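PDB 5C1F: septation protein imp2 from Schizosaccharomyces pombe, which is required for normal septation and takes part in disassembling the medial ring, linking the cytoskeleton to membrane phospholipids through its F-BAR domain. Local coordinates for residues A[87-92]-A[234-239]; A[43-48]-A[95-100]; A[76-81]-A[245-250]. One frame throughout, in Å; residues are numbered along the deposited sequence.

Contact 1 of 3, residues A[87-92]-A[234-239]; sequences KSHLQI and SRSCFN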
ATOM      1  N   LYS A  87      -8.277   6.492  -2.075  1.00 18.07           N
ATOM      2  CA  LYS A  87      -8.372   7.377  -3.236  1.00 21.48           C
ATOM      3  C   LYS A  87      -7.015   7.950  -3.617  1.00 29.75           C
ATOM      4  O   LYS A  87      -6.673   8.042  -4.798  1.00 28.15           O
ATOM      5  CB  LYS A  87      -9.339   8.531  -2.964  1.00 19.25           C
ATOM      6  CG  LYS A  87     -10.748   8.120  -2.600  1.00 24.89           C
ATOM      7  CD  LYS A  87     -11.549   9.328  -2.129  1.00 27.63           C
ATOM      8  CE  LYS A  87     -12.896   8.925  -1.555  1.00 29.92           C
ATOM      9  NZ  LYS A  87     -13.648  10.101  -1.034  1.00 38.07           N
ATOM     10  N   SER A  88      -6.255   8.354  -2.604  1.00 17.89           N
ATOM     11  CA  SER A  88      -4.929   8.910  -2.813  1.00 17.74           C
ATOM     12  C   SER A  88      -4.009   7.857  -3.420  1.00 33.24           C
ATOM     13  O   SER A  88      -3.363   8.101  -4.438  1.00 17.64           O
ATOM     14  CB  SER A  88      -4.351   9.436  -1.496  1.00 22.66           C
ATOM     15  OG  SER A  88      -2.998   9.836  -1.645  1.00 20.17           O
ATOM     16  N   HIS A  89      -3.964   6.683  -2.797  1.00 17.06           N
ATOM     17  CA  HIS A  89      -3.123   5.599  -3.291  1.00 26.30           C
ATOM     18  C   HIS A  89      -3.507   5.180  -4.714  1.00 17.44           C
ATOM     19  O   HIS A  89      -2.640   4.798  -5.497  1.00 18.57           O
ATOM     20  CB  HIS A  89      -3.184   4.401  -2.340  1.00 20.19           C
ATOM     21  CG  HIS A  89      -2.340   4.565  -1.115  1.00 22.70           C
ATOM     22  ND1 HIS A  89      -0.971   4.386  -1.127  1.00 21.90           N
ATOM     23  CD2 HIS A  89      -2.661   4.898   0.157  1.00 16.25           C
ATOM     24  CE1 HIS A  89      -0.491   4.598   0.084  1.00 21.63           C
ATOM     25  NE2 HIS A  89      -1.495   4.913   0.882  1.00 16.19           N
ATOM     26  N   LEU A  90      -4.790   5.267  -5.056  1.00 17.91           N
ATOM     27  CA  LEU A  90      -5.222   4.953  -6.418  1.00 21.36           C
ATOM     28  C   LEU A  90      -4.683   5.988  -7.400  1.00 27.36           C
ATOM     29  O   LEU A  90      -4.203   5.638  -8.482  1.00 24.35           O
ATOM     30  CB  LEU A  90      -6.747   4.881  -6.518  1.00 24.68           C
ATOM     31  CG  LEU A  90      -7.287   4.430  -7.880  1.00 26.92           C
ATOM     32  CD1 LEU A  90      -6.769   3.042  -8.234  1.00 22.21           C
ATOM     33  CD2 LEU A  90      -8.806   4.455  -7.910  1.00 28.88           C
ATOM     34  N   GLN A  91      -4.764   7.258  -7.012  1.00 18.88           N
ATOM     35  CA  GLN A  91      -4.214   8.351  -7.806  1.00 24.47           C
ATOM     36  C   GLN A  91      -2.695   8.202  -7.952  1.00 23.85           C
ATOM     37  O   GLN A  91      -2.143   8.415  -9.030  1.00 24.76           O
ATOM     38  CB  GLN A  91      -4.569   9.701  -7.166  1.00 19.47           C
ATOM     39  CG  GLN A  91      -3.877  10.920  -7.776  1.00 32.66           C
ATOM     40  CD  GLN A  91      -4.445  11.321  -9.127  1.00 41.09           C
ATOM     41  OE1 GLN A  91      -4.342  10.579 -10.104  1.00 44.72           O
ATOM     42  NE2 GLN A  91      -5.042  12.506  -9.189  1.00 44.99           N
ATOM     43  N   ILE A  92      -2.028   7.818  -6.870  1.00 24.89           N
ATOM     44  CA  ILE A  92      -0.581   7.629  -6.890  1.00 24.50           C
ATOM     45  C   ILE A  92      -0.184   6.491  -7.831  1.00 23.10           C
ATOM     46  O   ILE A  92       0.775   6.615  -8.595  1.00 21.06           O
ATOM     47  CB  ILE A  92      -0.026   7.350  -5.475  1.00 22.72           C
ATOM     48  CG1 ILE A  92      -0.229   8.572  -4.578  1.00 23.89           C
ATOM     49  CG2 ILE A  92       1.459   7.009  -5.536  1.00 21.01           C
ATOM     50  CD1 ILE A  92       0.517   9.805  -5.054  1.00 17.75           C
ATOM     51  N   SER A 234       6.495  10.342  -1.525  1.00 16.96           N
ATOM     52  CA  SER A 234       6.462  11.331  -0.454  1.00 22.37           C
ATOM     53  C   SER A 234       5.101  12.025  -0.394  1.00 22.53           C
ATOM     54  O   SER A 234       4.611  12.343   0.688  1.00 25.49           O
ATOM     55  CB  SER A 234       7.576  12.367  -0.633  1.00 23.32           C
ATOM     56  OG  SER A 234       8.848  11.811  -0.347  1.00 27.89           O
ATOM     57  N   ARG A 235       4.497  12.252  -1.559  1.00 20.08           N
ATOM     58  CA  ARG A 235       3.162  12.842  -1.633  1.00 21.82           C
ATOM     59  C   ARG A 235       2.142  11.896  -1.011  1.00 23.52           C
ATOM     60  O   ARG A 235       1.230  12.322  -0.304  1.00 25.95           O
ATOM     61  CB  ARG A 235       2.785  13.154  -3.086  1.00 20.38           C
ATOM     62  CG  ARG A 235       1.384  13.726  -3.272  1.00 21.66           C
ATOM     63  CD  ARG A 235       1.225  15.096  -2.607  1.00 29.00           C
ATOM     64  NE  ARG A 235      -0.105  15.663  -2.827  1.00 33.55           N
ATOM     65  CZ  ARG A 235      -0.556  16.774  -2.247  1.00 37.63           C
ATOM     66  NH1 ARG A 235       0.214  17.447  -1.402  1.00 38.47           N
ATOM     67  NH2 ARG A 235      -1.780  17.214  -2.511  1.00 30.63           N
ATOM     68  N   SER A 236       2.314  10.607  -1.282  1.00 22.80           N
ATOM     69  CA  SER A 236       1.463   9.573  -0.712  1.00 21.14           C
ATOM     70  C   SER A 236       1.551   9.585   0.809  1.00 22.25           C
ATOM     71  O   SER A 236       0.548   9.408   1.503  1.00 14.80           O
ATOM     72  CB  SER A 236       1.859   8.199  -1.257  1.00 27.51           C
ATOM     73  OG  SER A 236       1.069   7.174  -0.684  1.00 33.98           O
ATOM     74  N   CYS A 237       2.760   9.799   1.316  1.00 15.26           N
ATOM     75  CA  CYS A 237       2.986   9.832   2.753  1.00 24.76           C
ATOM     76  C   CYS A 237       2.333  11.055   3.384  1.00 19.07           C
ATOM     77  O   CYS A 237       1.681  10.956   4.419  1.00 15.82           O
ATOM     78  CB  CYS A 237       4.481   9.811   3.054  1.00 26.70           C
ATOM     79  SG  CYS A 237       5.296   8.290   2.530  1.00 23.77           S
ATOM     80  N   PHE A 238       2.509  12.210   2.751  1.00 20.67           N
ATOM     81  CA  PHE A 238       1.876  13.438   3.216  1.00 21.32           C
ATOM     82  C   PHE A 238       0.355  13.277   3.287  1.00 23.26           C
ATOM     83  O   PHE A 238      -0.261  13.552   4.318  1.00 21.36           O
ATOM     84  CB  PHE A 238       2.254  14.604   2.297  1.00 22.32           C
ATOM     85  CG  PHE A 238       1.620  15.913   2.678  1.00 30.19           C
ATOM     86  CD1 PHE A 238       2.181  16.705   3.663  1.00 20.25           C
ATOM     87  CD2 PHE A 238       0.466  16.358   2.041  1.00 19.55           C
ATOM     88  CE1 PHE A 238       1.602  17.918   4.014  1.00 26.11           C
ATOM     89  CE2 PHE A 238      -0.116  17.568   2.389  1.00 20.68           C
ATOM     90  CZ  PHE A 238       0.452  18.348   3.375  1.00 21.59           C
ATOM     91  N   ASN A 239      -0.242  12.814   2.191  1.00 21.97           N
ATOM     92  CA  ASN A 239      -1.690  12.626   2.121  1.00 20.19           C
ATOM     93  C   ASN A 239      -2.228  11.712   3.222  1.00 18.50           C
ATOM     94  O   ASN A 239      -3.184  12.064   3.914  1.00 17.57           O
ATOM     95  CB  ASN A 239      -2.091  12.069   0.755  1.00 20.08           C
ATOM     96  CG  ASN A 239      -1.921  13.080  -0.363  1.00 27.71           C
ATOM     97  OD1 ASN A 239      -1.735  14.274  -0.116  1.00 24.37           O
ATOM     98  ND2 ASN A 239      -1.994  12.606  -1.603  1.00 25.58           N
TER
HETATM   99  O   HOH W   1      -1.581   8.012  -0.194  1.00 25.81           O
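Ser88 and Asn239 meet through a single hydrogen bond. Asn239 ND2 donates a hydrogen bond to Ser88 OG at 2.9 Å, with an N-H...O angle of 159°. The hydroxyl oxygen lies in the amide plane, so the amide reaches it along the natural direction of an N-H. Ser88 carries OG anti to its backbone N (chi1 173°), which turns the oxygen across the gap to Asn239. Asn239 OD1 sits over the face of the Arg235 guanidinium one helical turn back, on the more exposed flank.

A water links the two helices beside this bond. It bonds to Ser88 OG at 2.7 Å and to Ser236 OG at 2.8 Å, and it donates to Ser236 O. The same water rests over the centre of one face of the His89 imidazole, 3.2 Å above its plane.

The two segments belong to the long helices 69-155 and 162-252, which run antiparallel in the F-BAR helical bundle. The axes of the two segments are 9.9 Å apart at an angle of 171°.

His89 approaches Ser236 obliquely, with CE1 3.1 Å from Ser236 OG. The polar ends of the ring are held from outside the two segments. NE2 is bonded to Asp240 and ND1 to Glu48 of helix 18-59, which together would fix the ring's rotation. Tyr51 meets the ring edge-to-face.

Ile92 adds the apolar element one turn along from Ser88. Its CG1 packs on Ser236 CB at 3.9 Å, and CD1 reaches the CG of Arg235.

Contact 2 of 3, residues A[43-48]-A[95-100]; sequences ERANIE and LLQDDV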
ATOM      1  N   GLU A  43       5.766  -3.186 -12.076  1.00 25.42           N
ATOM      2  CA  GLU A  43       5.333  -3.998 -10.948  1.00 27.69           C
ATOM      3  C   GLU A  43       5.005  -3.123  -9.736  1.00 30.53           C
ATOM      4  O   GLU A  43       3.983  -3.324  -9.074  1.00 23.47           O
ATOM      5  CB  GLU A  43       6.411  -5.026 -10.592  1.00 33.20           C
ATOM      6  CG  GLU A  43       6.143  -5.832  -9.331  1.00 45.47           C
ATOM      7  CD  GLU A  43       5.037  -6.858  -9.494  1.00 55.32           C
ATOM      8  OE1 GLU A  43       4.491  -6.984 -10.609  1.00 61.38           O
ATOM      9  OE2 GLU A  43       4.712  -7.546  -8.500  1.00 62.28           O
ATOM     10  N   ARG A  44       5.871  -2.151  -9.465  1.00 20.35           N
ATOM     11  CA  ARG A  44       5.691  -1.225  -8.348  1.00 21.91           C
ATOM     12  C   ARG A  44       4.362  -0.477  -8.440  1.00 26.20           C
ATOM     13  O   ARG A  44       3.723  -0.198  -7.425  1.00 28.61           O
ATOM     14  CB  ARG A  44       6.854  -0.228  -8.297  1.00 21.46           C
ATOM     15  CG  ARG A  44       6.809   0.726  -7.121  1.00 22.45           C
ATOM     16  CD  ARG A  44       6.764  -0.022  -5.796  1.00 22.98           C
ATOM     17  NE  ARG A  44       6.620   0.897  -4.672  1.00 24.96           N
ATOM     18  CZ  ARG A  44       5.451   1.329  -4.207  1.00 27.37           C
ATOM     19  NH1 ARG A  44       4.320   0.918  -4.764  1.00 23.84           N
ATOM     20  NH2 ARG A  44       5.411   2.169  -3.181  1.00 17.57           N
ATOM     21  N   ALA A  45       3.948  -0.166  -9.664  1.00 24.04           N
ATOM     22  CA  ALA A  45       2.693   0.534  -9.896  1.00 24.41           C
ATOM     23  C   ALA A  45       1.498  -0.383  -9.656  1.00 25.57           C
ATOM     24  O   ALA A  45       0.497   0.030  -9.067  1.00 25.34           O
ATOM     25  CB  ALA A  45       2.654   1.097 -11.309  1.00 19.59           C
ATOM     26  N   ASN A  46       1.603  -1.625 -10.116  1.00 25.82           N
ATOM     27  CA  ASN A  46       0.536  -2.599  -9.919  1.00 29.20           C
ATOM     28  C   ASN A  46       0.388  -2.968  -8.452  1.00 25.30           C
ATOM     29  O   ASN A  46      -0.723  -3.190  -7.970  1.00 25.78           O
ATOM     30  CB  ASN A  46       0.782  -3.854 -10.759  1.00 29.33           C
ATOM     31  CG  ASN A  46       0.324  -3.689 -12.197  1.00 34.70           C
ATOM     32  OD1 ASN A  46      -0.589  -2.911 -12.485  1.00 34.21           O
ATOM     33  ND2 ASN A  46       0.953  -4.422 -13.108  1.00 37.20           N
ATOM     34  N   ILE A  47       1.515  -3.032  -7.749  1.00 22.93           N
ATOM     35  CA  ILE A  47       1.503  -3.245  -6.306  1.00 30.40           C
ATOM     36  C   ILE A  47       0.711  -2.133  -5.628  1.00 19.20           C
ATOM     37  O   ILE A  47      -0.130  -2.393  -4.767  1.00 21.94           O
ATOM     38  CB  ILE A  47       2.934  -3.297  -5.724  1.00 31.90           C
ATOM     39  CG1 ILE A  47       3.659  -4.554  -6.207  1.00 28.71           C
ATOM     40  CG2 ILE A  47       2.899  -3.263  -4.201  1.00 19.62           C
ATOM     41  CD1 ILE A  47       5.107  -4.637  -5.769  1.00 30.64           C
ATOM     42  N   GLU A  48       0.969  -0.897  -6.039  1.00 18.65           N
ATOM     43  CA  GLU A  48       0.280   0.253  -5.464  1.00 20.49           C
ATOM     44  C   GLU A  48      -1.210   0.236  -5.788  1.00 22.25           C
ATOM     45  O   GLU A  48      -2.043   0.568  -4.945  1.00 25.57           O
ATOM     46  CB  GLU A  48       0.904   1.555  -5.966  1.00 17.70           C
ATOM     47  CG  GLU A  48       0.463   2.788  -5.186  1.00 26.05           C
ATOM     48  CD  GLU A  48       1.105   2.865  -3.808  1.00 22.72           C
ATOM     49  OE1 GLU A  48       1.963   2.011  -3.502  1.00 19.85           O
ATOM     50  OE2 GLU A  48       0.757   3.784  -3.033  1.00 18.83           O
ATOM     51  N   LEU A  95      -0.341   7.678 -11.345  1.00 20.04           N
ATOM     52  CA  LEU A  95       0.803   8.516 -11.682  1.00 21.98           C
ATOM     53  C   LEU A  95       2.081   7.682 -11.801  1.00 27.76           C
ATOM     54  O   LEU A  95       2.953   7.982 -12.621  1.00 27.25           O
ATOM     55  CB  LEU A  95       0.980   9.628 -10.644  1.00 26.87           C
ATOM     56  CG  LEU A  95      -0.162  10.653 -10.572  1.00 29.33           C
ATOM     57  CD1 LEU A  95      -0.001  11.577  -9.369  1.00 27.49           C
ATOM     58  CD2 LEU A  95      -0.249  11.460 -11.861  1.00 20.97           C
ATOM     59  N   LEU A  96       2.190   6.633 -10.989  1.00 25.51           N
ATOM     60  CA  LEU A  96       3.328   5.724 -11.088  1.00 18.62           C
ATOM     61  C   LEU A  96       3.354   5.063 -12.462  1.00 37.69           C
ATOM     62  O   LEU A  96       4.423   4.797 -13.015  1.00 29.06           O
ATOM     63  CB  LEU A  96       3.279   4.658  -9.991  1.00 18.25           C
ATOM     64  CG  LEU A  96       3.697   5.073  -8.578  1.00 22.24           C
ATOM     65  CD1 LEU A  96       3.537   3.913  -7.603  1.00 19.96           C
ATOM     66  CD2 LEU A  96       5.127   5.594  -8.560  1.00 17.79           C
ATOM     67  N   GLN A  97       2.174   4.804 -13.011  1.00 19.71           N
ATOM     68  CA  GLN A  97       2.077   4.207 -14.335  1.00 40.64           C
ATOM     69  C   GLN A  97       2.354   5.230 -15.429  1.00 31.37           C
ATOM     70  O   GLN A  97       3.152   4.977 -16.325  1.00 28.72           O
ATOM     71  CB  GLN A  97       0.702   3.566 -14.536  1.00 38.23           C
ATOM     72  CG  GLN A  97       0.642   2.136 -14.026  1.00 50.29           C
ATOM     73  CD  GLN A  97      -0.760   1.675 -13.676  1.00 62.28           C
ATOM     74  OE1 GLN A  97      -1.741   2.376 -13.929  1.00 64.20           O
ATOM     75  NE2 GLN A  97      -0.860   0.486 -13.086  1.00 62.31           N
ATOM     76  N   ASP A  98       1.713   6.390 -15.340  1.00 23.57           N
ATOM     77  CA  ASP A  98       1.797   7.390 -16.401  1.00 23.88           C
ATOM     78  C   ASP A  98       3.100   8.187 -16.395  1.00 21.55           C
ATOM     79  O   ASP A  98       3.700   8.399 -17.448  1.00 28.24           O
ATOM     80  CB  ASP A  98       0.610   8.352 -16.309  1.00 22.35           C
ATOM     81  CG  ASP A  98      -0.719   7.650 -16.497  1.00 36.68           C
ATOM     82  OD1 ASP A  98      -0.748   6.617 -17.198  1.00 35.21           O
ATOM     83  OD2 ASP A  98      -1.732   8.124 -15.938  1.00 34.84           O
ATOM     84  N   ASP A  99       3.540   8.627 -15.219  1.00 26.82           N
ATOM     85  CA  ASP A  99       4.700   9.513 -15.133  1.00 25.88           C
ATOM     86  C   ASP A  99       6.014   8.778 -14.895  1.00 25.63           C
ATOM     87  O   ASP A  99       7.088   9.320 -15.158  1.00 24.83           O
ATOM     88  CB  ASP A  99       4.499  10.550 -14.029  1.00 25.62           C
ATOM     89  CG  ASP A  99       3.315  11.456 -14.290  1.00 34.24           C
ATOM     90  OD1 ASP A  99       2.856  11.519 -15.450  1.00 37.19           O
ATOM     91  OD2 ASP A  99       2.848  12.108 -13.334  1.00 38.02           O
ATOM     92  N   VAL A 100       5.943   7.551 -14.393  1.00 28.30           N
ATOM     93  CA  VAL A 100       7.166   6.800 -14.130  1.00 27.62           C
ATOM     94  C   VAL A 100       7.328   5.655 -15.128  1.00 25.63           C
ATOM     95  O   VAL A 100       8.191   5.718 -16.001  1.00 29.65           O
ATOM     96  CB  VAL A 100       7.197   6.267 -12.686  1.00 23.97           C
ATOM     97  CG1 VAL A 100       8.527   5.596 -12.395  1.00 29.88           C
ATOM     98  CG2 VAL A 100       6.965   7.404 -11.706  1.00 28.22           C
TER
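Segments 43-48 and 95-100 run antiparallel, with their axes 8.8 Å apart at 155° and Ala45 facing Leu96 across a CA-CA distance of 5.4 Å. The small alanine permits this close approach. Its methyl carbon CB touches Leu96 CB at 3.8 Å and Gln97 CG at 3.5 Å, so it fits between two neighbouring side chains of the other helix. Segment 95-100 includes a wider pi-type turn at 96-100. The contact joins helices 18-59 and 69-155 of the F-BAR bundle, beside the second subunit.

Leu96 CD1 packs against Glu48 CB at 3.9 Å, and the two side chains cross at about a right angle. The same methyl lies over one face of the Arg44 guanidinium, 4.2 Å from NH1. Leu96 also touches Phe229 of helix 162-252.

Arg44 reaches one turn forward along its own helix to form a salt bridge with Glu48. NH1 donates to Glu48 OE1 at 2.9 Å and 170°, with the oxygen in the guanidinium plane. OE1 also bonds to Tyr51 of the second subunit, and OE2 has a partner of its own on helix 69-155.

On the other flank, Gln97 extends beyond CG along the Ala45 methyl. The Gln97 and Asn46 side chains cross at about a right angle, and their amide planes are 75° apart. Gln97 NE2 is hydrogen-bonded to Glu49.

The buried carboxylate thus has partners for both oxygens, and Arg44 would be expected to favour its charged form. The ion pair is buried, with the leucine methyl lying over one face of its guanidinium.

Contact 3 of 3, residues A[76-81]-A[245-250]; sequences QVMKAE and ERIRKN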
ATOM      1  N   GLN A  76     -17.010   6.367  11.801  1.00 21.60           N
ATOM      2  CA  GLN A  76     -17.401   6.814  10.472  1.00 26.46           C
ATOM      3  C   GLN A  76     -16.328   7.706   9.855  1.00 25.17           C
ATOM      4  O   GLN A  76     -15.985   7.553   8.683  1.00 24.24           O
ATOM      5  CB  GLN A  76     -18.741   7.540  10.527  1.00 19.70           C
ATOM      6  CG  GLN A  76     -19.900   6.607  10.791  1.00 29.59           C
ATOM      7  CD  GLN A  76     -21.236   7.318  10.814  1.00 33.82           C
ATOM      8  OE1 GLN A  76     -21.301   8.548  10.851  1.00 38.53           O
ATOM      9  NE2 GLN A  76     -22.313   6.544  10.792  1.00 30.76           N
ATOM     10  N   VAL A  77     -15.802   8.630  10.651  1.00 18.75           N
ATOM     11  CA  VAL A  77     -14.714   9.493  10.213  1.00 18.72           C
ATOM     12  C   VAL A  77     -13.487   8.662   9.851  1.00 28.53           C
ATOM     13  O   VAL A  77     -12.833   8.905   8.835  1.00 25.46           O
ATOM     14  CB  VAL A  77     -14.350  10.528  11.297  1.00 19.09           C
ATOM     15  CG1 VAL A  77     -13.006  11.175  11.003  1.00 19.08           C
ATOM     16  CG2 VAL A  77     -15.443  11.585  11.404  1.00 19.97           C
ATOM     17  N   MET A  78     -13.195   7.664  10.675  1.00 17.69           N
ATOM     18  CA  MET A  78     -12.065   6.777  10.430  1.00 22.25           C
ATOM     19  C   MET A  78     -12.234   6.015   9.117  1.00 22.89           C
ATOM     20  O   MET A  78     -11.285   5.874   8.343  1.00 23.28           O
ATOM     21  CB  MET A  78     -11.897   5.802  11.596  1.00 22.53           C
ATOM     22  CG  MET A  78     -10.629   4.970  11.551  1.00 35.33           C
ATOM     23  SD  MET A  78     -10.877   3.389  10.738  1.00 35.79           S
ATOM     24  CE  MET A  78     -12.044   2.622  11.862  1.00 28.77           C
ATOM     25  N   LYS A  79     -13.450   5.544   8.862  1.00 17.40           N
ATOM     26  CA  LYS A  79     -13.735   4.794   7.643  1.00 17.56           C
ATOM     27  C   LYS A  79     -13.692   5.704   6.424  1.00 17.78           C
ATOM     28  O   LYS A  79     -13.229   5.306   5.359  1.00 27.58           O
ATOM     29  CB  LYS A  79     -15.094   4.106   7.744  1.00 27.71           C
ATOM     30  CG  LYS A  79     -15.209   2.859   6.892  1.00 38.99           C
ATOM     31  CD  LYS A  79     -16.367   1.979   7.347  1.00 43.90           C
ATOM     32  CE  LYS A  79     -17.680   2.738   7.282  1.00 45.06           C
ATOM     33  NZ  LYS A  79     -17.966   3.122   5.869  1.00 49.41           N
ATOM     34  N   ALA A  80     -14.176   6.928   6.586  1.00 18.12           N
ATOM     35  CA  ALA A  80     -14.113   7.916   5.518  1.00 20.15           C
ATOM     36  C   ALA A  80     -12.672   8.316   5.218  1.00 24.14           C
ATOM     37  O   ALA A  80     -12.328   8.595   4.070  1.00 18.30           O
ATOM     38  CB  ALA A  80     -14.933   9.144   5.883  1.00 19.20           C
ATOM     39  N   GLU A  81     -11.826   8.341   6.244  1.00 17.69           N
ATOM     40  CA  GLU A  81     -10.445   8.764   6.047  1.00 17.47           C
ATOM     41  C   GLU A  81      -9.583   7.629   5.507  1.00 22.05           C
ATOM     42  O   GLU A  81      -8.600   7.873   4.805  1.00 20.16           O
ATOM     43  CB  GLU A  81      -9.852   9.324   7.345  1.00 17.49           C
ATOM     44  CG  GLU A  81     -10.412  10.692   7.750  1.00 18.19           C
ATOM     45  CD  GLU A  81     -10.176  11.786   6.705  1.00 25.46           C
ATOM     46  OE1 GLU A  81      -9.370  11.581   5.771  1.00 22.37           O
ATOM     47  OE2 GLU A  81     -10.801  12.863   6.820  1.00 27.51           O
ATOM     48  N   GLU A 245      -4.164  12.510  10.786  1.00 25.25           N
ATOM     49  CA  GLU A 245      -4.241  13.651  11.683  1.00 22.14           C
ATOM     50  C   GLU A 245      -5.692  14.074  11.868  1.00 29.56           C
ATOM     51  O   GLU A 245      -6.101  14.452  12.965  1.00 33.31           O
ATOM     52  CB  GLU A 245      -3.406  14.814  11.149  1.00 23.80           C
ATOM     53  CG  GLU A 245      -3.042  15.839  12.210  1.00 41.21           C
ATOM     54  CD  GLU A 245      -2.065  15.294  13.236  1.00 56.54           C
ATOM     55  OE1 GLU A 245      -0.954  14.877  12.841  1.00 61.10           O
ATOM     56  OE2 GLU A 245      -2.407  15.280  14.438  1.00 61.45           O
ATOM     57  N   ARG A 246      -6.475  13.993  10.797  1.00 17.50           N
ATOM     58  CA  ARG A 246      -7.888  14.349  10.875  1.00 26.26           C
ATOM     59  C   ARG A 246      -8.660  13.351  11.746  1.00 30.89           C
ATOM     60  O   ARG A 246      -9.590  13.735  12.458  1.00 27.48           O
ATOM     61  CB  ARG A 246      -8.501  14.443   9.474  1.00 17.86           C
ATOM     62  CG  ARG A 246      -7.994  15.645   8.673  1.00 18.79           C
ATOM     63  CD  ARG A 246      -8.796  15.895   7.393  1.00 19.19           C
ATOM     64  NE  ARG A 246      -8.659  14.818   6.415  1.00 21.40           N
ATOM     65  CZ  ARG A 246      -7.706  14.759   5.488  1.00 20.65           C
ATOM     66  NH1 ARG A 246      -6.790  15.716   5.411  1.00 18.89           N
ATOM     67  NH2 ARG A 246      -7.666  13.738   4.642  1.00 17.57           N
ATOM     68  N   ILE A 247      -8.265  12.080  11.709  1.00 16.32           N
ATOM     69  CA  ILE A 247      -8.876  11.079  12.581  1.00 19.98           C
ATOM     70  C   ILE A 247      -8.592  11.425  14.041  1.00 24.35           C
ATOM     71  O   ILE A 247      -9.496  11.422  14.877  1.00 23.18           O
ATOM     72  CB  ILE A 247      -8.366   9.653  12.283  1.00 15.14           C
ATOM     73  CG1 ILE A 247      -8.734   9.239  10.858  1.00 17.20           C
ATOM     74  CG2 ILE A 247      -8.945   8.665  13.282  1.00 14.91           C
ATOM     75  CD1 ILE A 247      -8.127   7.921  10.413  1.00 14.37           C
ATOM     76  N   ARG A 248      -7.336  11.751  14.333  1.00 19.53           N
ATOM     77  CA  ARG A 248      -6.930  12.118  15.687  1.00 17.16           C
ATOM     78  C   ARG A 248      -7.638  13.373  16.185  1.00 18.04           C
ATOM     79  O   ARG A 248      -8.000  13.452  17.353  1.00 31.17           O
ATOM     80  CB  ARG A 248      -5.415  12.319  15.758  1.00 18.68           C
ATOM     81  CG  ARG A 248      -4.628  11.040  15.574  1.00 16.95           C
ATOM     82  CD  ARG A 248      -3.179  11.216  15.985  1.00 22.99           C
ATOM     83  NE  ARG A 248      -2.379  11.858  14.950  1.00 22.35           N
ATOM     84  CZ  ARG A 248      -1.751  11.199  13.983  1.00 25.47           C
ATOM     85  NH1 ARG A 248      -1.838   9.875  13.917  1.00 18.73           N
ATOM     86  NH2 ARG A 248      -1.036  11.858  13.081  1.00 17.60           N
ATOM     87  N   LYS A 249      -7.834  14.349  15.302  1.00 20.69           N
ATOM     88  CA  LYS A 249      -8.512  15.588  15.684  1.00 24.01           C
ATOM     89  C   LYS A 249      -9.957  15.300  16.056  1.00 21.16           C
ATOM     90  O   LYS A 249     -10.491  15.881  16.996  1.00 24.98           O
ATOM     91  CB  LYS A 249      -8.453  16.624  14.561  1.00 27.92           C
ATOM     92  CG  LYS A 249      -7.062  17.165  14.306  1.00 36.69           C
ATOM     93  CD  LYS A 249      -6.452  17.741  15.572  1.00 45.84           C
ATOM     94  CE  LYS A 249      -5.018  18.187  15.337  1.00 50.84           C
ATOM     95  NZ  LYS A 249      -4.397  18.728  16.578  1.00 51.11           N
ATOM     96  N   ASN A 250     -10.579  14.388  15.318  1.00 19.51           N
ATOM     97  CA  ASN A 250     -11.944  13.976  15.611  1.00 22.43           C
ATOM     98  C   ASN A 250     -12.029  13.216  16.930  1.00 27.16           C
ATOM     99  O   ASN A 250     -12.964  13.403  17.711  1.00 29.65           O
ATOM    100  CB  ASN A 250     -12.490  13.118  14.473  1.00 21.47           C
ATOM    101  CG  ASN A 250     -13.925  12.700  14.701  1.00 25.35           C
ATOM    102  OD1 ASN A 250     -14.195  11.586  15.146  1.00 25.83           O
ATOM    103  ND2 ASN A 250     -14.856  13.597  14.396  1.00 25.81           N
TER
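Ile247 and Glu81 make the tightly packed part of this contact. Glu81 CB lies 3.7 Å from Ile247 CG1, and the two side chains run antiparallel alongside each other. Ile247 CD1 continues past Glu81 and meets Met78 CG at 4.0 Å. Its CG1 stands anti to the carbonyl carbon, which brings CD1 over toward helix 69-155. Met78 bends at chi2 and chi3, so its thioether turns from Ile247. It packs on Tyr41 of the second subunit, while Ile247 touches Thr230 of that subunit. This side therefore faces the dimer interface.

The two segments lie on helices 69-155 and 162-252, an antiparallel pair in the F-BAR bundle. The axes of the two segments are 9.5 Å apart at 173°, and Met78 and Ile247 are level with each other.

The solvent side is built differently. Arg246 is exposed and reaches across to the carboxylate of Glu81, forming a salt bridge. It grips Glu81 side-on with two nitrogens, one to each oxygen. NE donates to OE2 at 2.9 Å with an angle of 167°. This oxygen lies in the guanidinium plane, but NE meets it from above the carboxylate plane. NH2 donates to OE1 at 3.0 Å, reaching it on the syn side. The carboxylate and guanidinium planes are 53° apart, so the pair is twisted and not flat. Asn84 also bonds to OE1, which gives that oxygen a second partner.

Toward the ends of the helices, Val77 and Asn250 approach from opposite directions. Here a valine packs against an amide as a second patch, with Val77 CG2 3.7 Å from Asn250 ND2 and Val77 CG1 4.0 Å from Asn250 CB. Asn250 OD1 bonds to Ser74, one turn before Val77 on the same side of the interface.

In the fold
Contacts 1 and 3 join the same two helices, 69-155 and 162-252, at places whose centres are 16 Å apart. Their nearest atoms are about 5 Å apart and do not touch. Contact 2 ties helix 69-155 to helix 18-59 instead, so helix 69-155 is shared by all three. Contacts 1 and 2 have centres 12 Å apart and meet directly through a probable hydrogen bond, His89 ND1 to Glu48 OE2, at 2.6 Å. Contact 3 is farther from contact 2, with centres 27 Å apart. Each contact also touches the second subunit, which places all three beside the dimer interface of the F-BAR domain.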